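PDB 6RW7: carbohydrate binding module family 33 and 10 domain protein from Teredinibacter turnerae, which is an AA10 lytic polysaccharide monooxygenase that binds copper and probably acts on cellulose, the chain here being its catalytic LPMO domain. Local coordinates for residues E5-R10 and Q96-D101; L114-T119 and I166-N171. One frame throughout, in Å; residues are numbered along the deposited sequence.

Contact 1. Residues E5-R10 and Q96-D101; sequences ESPPSR and QTFVWD. With CU (copper (II) ion), chain C.
Glu-5 and Asp-101 reach from neighbouring strands to the same copper (II) ion, a site separate from the copper (I) site of His-1 and His-107. The Glu-5 side chain can be followed outward: CB lies 3.8 Å from the Val-99 O atom. CG stands anti to the backbone N (chi1 173°), and the chain runs extended from there to the metal. OE1 binds the copper at 2.2 Å, whereas OE2 stays farther off. Asp-101 OD2 binds the same copper through a longer bond, 2.5 Å, while its OD1 is held by Ser-103. The two carboxylate planes are only 22° apart; water 2 and His-165 also bind the metal, which probably offsets the closeness of the two acids. Behind it, Val-99 O accepts a bond from Glu-5 N (2.8 Å) and a weak one from Ser-6 N, and Val-99 N donates to Ser-6 O. Ser-6 OG is further tied to Thr-97 O through water 1. Beyond a cis peptide bond, Pro-7 lays CD 3.6 Å from Phe-98 CD2, meeting the ring obliquely. With an alanine here, CG and CD are gone, and the flank of Phe-98 would probably lose its proline contact, while the cis bond would lose the proline that favours it. Two consecutive residues facing Val-99 form a classic beta bulge, at the edge strand of the antiparallel sheet in this LPMO domain.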
# COMPACT_ATOMS: atom_id res chain seq x y z
N GLU A 5 7.51 -2.72 0.31
CA GLU A 5 8.89 -2.32 -0.04
C GLU A 5 9.13 -2.44 -1.54
O GLU A 5 9.84 -1.58 -2.09
CB GLU A 5 9.86 -3.18 0.76
CG GLU A 5 11.31 -2.99 0.40
CD GLU A 5 12.24 -3.71 1.36
OE1 GLU A 5 12.03 -3.61 2.58
OE2 GLU A 5 13.16 -4.37 0.87
N SER A 6 8.62 -3.49 -2.17
CA SER A 6 8.86 -3.76 -3.60
C SER A 6 7.58 -4.30 -4.22
O SER A 6 7.05 -5.26 -3.70
CB SER A 6 9.99 -4.74 -3.80
OG SER A 6 10.18 -4.94 -5.18
N PRO A 7 7.04 -3.71 -5.31
CA PRO A 7 7.48 -2.42 -5.83
C PRO A 7 7.30 -1.35 -4.76
O PRO A 7 6.51 -1.52 -3.81
CB PRO A 7 6.54 -2.16 -7.00
CG PRO A 7 5.30 -2.94 -6.60
CD PRO A 7 5.84 -4.21 -5.98
N PRO A 8 8.06 -0.24 -4.83
CA PRO A 8 8.08 0.69 -3.72
C PRO A 8 6.74 1.41 -3.56
O PRO A 8 6.32 2.13 -4.44
CB PRO A 8 9.20 1.68 -4.03
CG PRO A 8 9.41 1.52 -5.53
CD PRO A 8 9.04 0.09 -5.86
N SER A 9 6.15 1.27 -2.38
CA SER A 9 4.90 1.96 -1.99
C SER A 9 5.18 3.43 -1.69
O SER A 9 6.35 3.86 -1.61
CB SER A 9 4.27 1.33 -0.77
OG SER A 9 5.08 1.52 0.37
N ARG A 10 4.12 4.17 -1.46
CA ARG A 10 4.26 5.59 -1.04
C ARG A 10 5.10 5.65 0.23
O ARG A 10 5.86 6.63 0.39
CB ARG A 10 2.89 6.22 -0.83
CG ARG A 10 2.12 6.39 -2.13
CD ARG A 10 0.79 7.07 -2.00
NE ARG A 10 0.21 7.23 -3.33
CZ ARG A 10 -0.90 7.90 -3.60
NH1 ARG A 10 -1.61 8.48 -2.64
NH2 ARG A 10 -1.28 8.01 -4.87
N GLN A 96 3.60 -11.27 -10.53
CA GLN A 96 4.54 -10.34 -9.86
C GLN A 96 4.60 -10.71 -8.38
O GLN A 96 3.56 -11.12 -7.83
CB GLN A 96 4.15 -8.87 -10.04
CG GLN A 96 4.05 -8.37 -11.50
CD GLN A 96 5.34 -8.47 -12.28
OE1 GLN A 96 6.42 -8.42 -11.71
NE2 GLN A 96 5.24 -8.62 -13.60
N THR A 97 5.75 -10.51 -7.75
CA THR A 97 5.92 -10.69 -6.29
C THR A 97 5.85 -9.32 -5.62
O THR A 97 6.60 -8.40 -6.00
CB THR A 97 7.19 -11.45 -5.94
OG1 THR A 97 7.09 -12.70 -6.62
CG2 THR A 97 7.32 -11.70 -4.45
N PHE A 98 4.98 -9.20 -4.63
CA PHE A 98 4.88 -7.99 -3.77
C PHE A 98 5.57 -8.30 -2.44
O PHE A 98 5.32 -9.36 -1.89
CB PHE A 98 3.42 -7.60 -3.52
CG PHE A 98 2.73 -7.07 -4.75
CD1 PHE A 98 2.17 -7.94 -5.68
CD2 PHE A 98 2.68 -5.72 -4.99
CE1 PHE A 98 1.59 -7.45 -6.84
CE2 PHE A 98 2.05 -5.23 -6.13
CZ PHE A 98 1.54 -6.10 -7.06
N VAL A 99 6.42 -7.41 -1.98
CA VAL A 99 7.21 -7.62 -0.75
C VAL A 99 6.71 -6.65 0.31
O VAL A 99 6.89 -5.40 0.14
CB VAL A 99 8.71 -7.43 -1.02
CG1 VAL A 99 9.50 -7.66 0.25
CG2 VAL A 99 9.21 -8.33 -2.15
N TRP A 100 6.08 -7.18 1.34
CA TRP A 100 5.76 -6.38 2.55
C TRP A 100 6.99 -6.41 3.45
O TRP A 100 7.43 -7.52 3.83
CB TRP A 100 4.56 -6.94 3.28
CG TRP A 100 3.24 -6.57 2.67
CD1 TRP A 100 2.60 -7.13 1.60
CD2 TRP A 100 2.40 -5.51 3.11
NE1 TRP A 100 1.41 -6.50 1.37
CE2 TRP A 100 1.25 -5.52 2.30
CE3 TRP A 100 2.50 -4.57 4.14
CZ2 TRP A 100 0.21 -4.61 2.49
CZ3 TRP A 100 1.47 -3.67 4.32
CH2 TRP A 100 0.35 -3.68 3.49
N ASP A 101 7.47 -5.25 3.87
CA ASP A 101 8.45 -5.16 4.96
C ASP A 101 7.67 -5.08 6.27
O ASP A 101 6.87 -4.15 6.43
CB ASP A 101 9.37 -3.95 4.87
CG ASP A 101 10.32 -3.95 6.06
OD1 ASP A 101 9.92 -3.51 7.12
OD2 ASP A 101 11.40 -4.50 5.93
CU CU C . 13.02 -4.83 4.06
O HOH W 1 8.97 -7.28 -5.99
O HOH W 2 14.23 -5.86 5.56

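Contact 2. Residues L114-T119 and I166-N171; sequences LVFYIT and INVTCN
Leu-114 and Val-168 meet where the two strands come closest, methyl CG2 of the valine pressing on Leu-114 CG at 3.3 Å, tighter than usual for two carbons. The same methyl also lies 3.7 Å from Leu-114 CB; it packs closest to the CB-CG part of the leucine, with CD1 farther off. Val-168 divides its methyls between two neighbours: with CG1 anti to the backbone N (chi1 -166°), that branch goes to Phe-116 CE1 at 4.1 Å, a looser approach, while CG2 serves Leu-114. Further along, Cys-170 SG stands over one face of the Phe-116 ring, 4.0 Å from the centroid and 29° off the normal, a sulfur-aromatic contact. Its nearest ring atoms are CD1 and CE1, so the sulfur is shifted toward that side of the ring. The disulfide to Cys-142 fixes this sulfur and ties strand 165-172 to strand 142-145, which pairs with strand 111-118. Contacts of this kind fill the core between the two sheets of the LPMO beta-sandwich; segments 114-118 and 166-171 cross at 43°, their axes 9.2 Å apart at closest approach. Packing is slacker at the Ile-166 end, where CG2 reaches Leu-114 CD2 at 4.2 Å and Trp-185 covers both residues. On the outer side of strand 165-172, Asn-167 and Thr-169 turn away from the core and are partly exposed; Asn-167 ND2 is hydrogen-bonded to Glu-158 OE1.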
# COMPACT_ATOMS: atom_id res chain seq x y z
N LEU A 114 -3.34 -11.31 2.73
CA LEU A 114 -2.73 -10.22 1.94
C LEU A 114 -3.71 -9.96 0.80
O LEU A 114 -4.02 -10.90 0.05
CB LEU A 114 -1.37 -10.67 1.39
CG LEU A 114 -0.20 -10.90 2.35
CD1 LEU A 114 0.16 -9.65 3.11
CD2 LEU A 114 -0.38 -12.11 3.26
N VAL A 115 -4.22 -8.74 0.71
CA VAL A 115 -5.30 -8.38 -0.24
C VAL A 115 -4.81 -7.22 -1.10
O VAL A 115 -4.19 -6.32 -0.56
CB VAL A 115 -6.59 -8.02 0.53
CG1 VAL A 115 -7.77 -7.86 -0.39
CG2 VAL A 115 -6.91 -9.05 1.60
N PHE A 116 -5.11 -7.24 -2.40
CA PHE A 116 -4.64 -6.21 -3.33
C PHE A 116 -5.77 -5.82 -4.28
O PHE A 116 -6.38 -6.71 -4.90
CB PHE A 116 -3.49 -6.72 -4.19
CG PHE A 116 -2.25 -7.16 -3.45
CD1 PHE A 116 -2.20 -8.39 -2.82
CD2 PHE A 116 -1.16 -6.32 -3.37
CE1 PHE A 116 -1.04 -8.80 -2.18
CE2 PHE A 116 -0.02 -6.72 -2.71
CZ PHE A 116 0.04 -7.95 -2.11
N TYR A 117 -5.95 -4.52 -4.43
CA TYR A 117 -6.88 -3.91 -5.39
C TYR A 117 -6.08 -3.05 -6.36
O TYR A 117 -5.04 -2.53 -5.97
CB TYR A 117 -7.88 -3.02 -4.66
CG TYR A 117 -8.85 -3.70 -3.74
CD1 TYR A 117 -8.49 -4.08 -2.46
CD2 TYR A 117 -10.17 -3.90 -4.13
CE1 TYR A 117 -9.40 -4.70 -1.63
CE2 TYR A 117 -11.11 -4.45 -3.28
CZ TYR A 117 -10.73 -4.84 -2.01
OH TYR A 117 -11.63 -5.45 -1.16
N ILE A 118 -6.60 -2.88 -7.57
CA ILE A 118 -5.97 -1.96 -8.55
C ILE A 118 -7.04 -1.01 -9.07
O ILE A 118 -8.24 -1.36 -9.05
CB ILE A 118 -5.27 -2.76 -9.67
CG1 ILE A 118 -4.33 -1.87 -10.49
CG2 ILE A 118 -6.25 -3.53 -10.53
CD1 ILE A 118 -3.35 -2.65 -11.31
N THR A 119 -6.60 0.14 -9.54
CA THR A 119 -7.49 1.10 -10.21
C THR A 119 -8.15 0.43 -11.43
O THR A 119 -7.59 -0.49 -12.04
CB THR A 119 -6.73 2.40 -10.52
OG1 THR A 119 -5.44 2.07 -11.04
CG2 THR A 119 -6.60 3.27 -9.29
N ILE A 166 7.22 -10.38 4.12
CA ILE A 166 6.24 -11.35 3.56
C ILE A 166 6.25 -11.15 2.05
O ILE A 166 6.06 -10.00 1.59
CB ILE A 166 4.82 -11.16 4.14
CG1 ILE A 166 4.78 -11.40 5.65
CG2 ILE A 166 3.84 -12.03 3.39
CD1 ILE A 166 3.48 -10.96 6.31
N ASN A 167 6.47 -12.22 1.28
CA ASN A 167 6.47 -12.18 -0.19
C ASN A 167 5.17 -12.82 -0.68
O ASN A 167 4.88 -13.96 -0.27
CB ASN A 167 7.68 -12.90 -0.78
CG ASN A 167 9.01 -12.38 -0.27
OD1 ASN A 167 9.19 -11.18 -0.09
ND2 ASN A 167 9.95 -13.29 -0.03
N VAL A 168 4.37 -12.10 -1.46
CA VAL A 168 3.10 -12.63 -2.01
C VAL A 168 3.22 -12.59 -3.52
O VAL A 168 3.51 -11.51 -4.05
CB VAL A 168 1.87 -11.80 -1.64
CG1 VAL A 168 0.59 -12.57 -1.93
CG2 VAL A 168 1.87 -11.25 -0.25
N THR A 169 2.87 -13.68 -4.20
CA THR A 169 2.85 -13.72 -5.68
C THR A 169 1.42 -13.52 -6.16
O THR A 169 0.51 -14.21 -5.65
CB THR A 169 3.52 -15.01 -6.16
OG1 THR A 169 4.83 -15.00 -5.60
CG2 THR A 169 3.57 -15.10 -7.66
N CYS A 170 1.22 -12.60 -7.10
CA CYS A 170 -0.12 -12.19 -7.57
C CYS A 170 -0.11 -12.17 -9.09
O CYS A 170 0.94 -11.89 -9.68
CB CYS A 170 -0.47 -10.79 -7.07
SG CYS A 170 -0.69 -10.62 -5.27
N ASN A 171 -1.27 -12.38 -9.69
CA ASN A 171 -1.50 -12.14 -11.13
C ASN A 171 -2.01 -10.71 -11.30
O ASN A 171 -3.19 -10.46 -11.05
CB ASN A 171 -2.49 -13.16 -11.69
CG ASN A 171 -2.73 -13.00 -13.17
OD1 ASN A 171 -1.86 -12.51 -13.90
ND2 ASN A 171 -3.90 -13.40 -13.62

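The two contacts have centres about 9 Å apart and lie in series along the chain, contact 1 closing at Asp-101 before contact 2 opens at Leu-114. Strand 96-101 sits between strands 3-6 and 165-172 in the four-stranded antiparallel sheet, so contact 1 joins neighbours within that sheet, whereas contact 2 spans from it to strand 111-118 of the mixed sheet. Phe-98 N to Val-168 O and Trp-100 N to Ile-166 O, both 2.8 Å and probable hydrogen bonds, link the contacts directly. The Phe-98 and Phe-116 rings also meet in the core. Strand 96-101 thus has Asp-101 at the copper (II) site and Phe-98 in the core between the sheets.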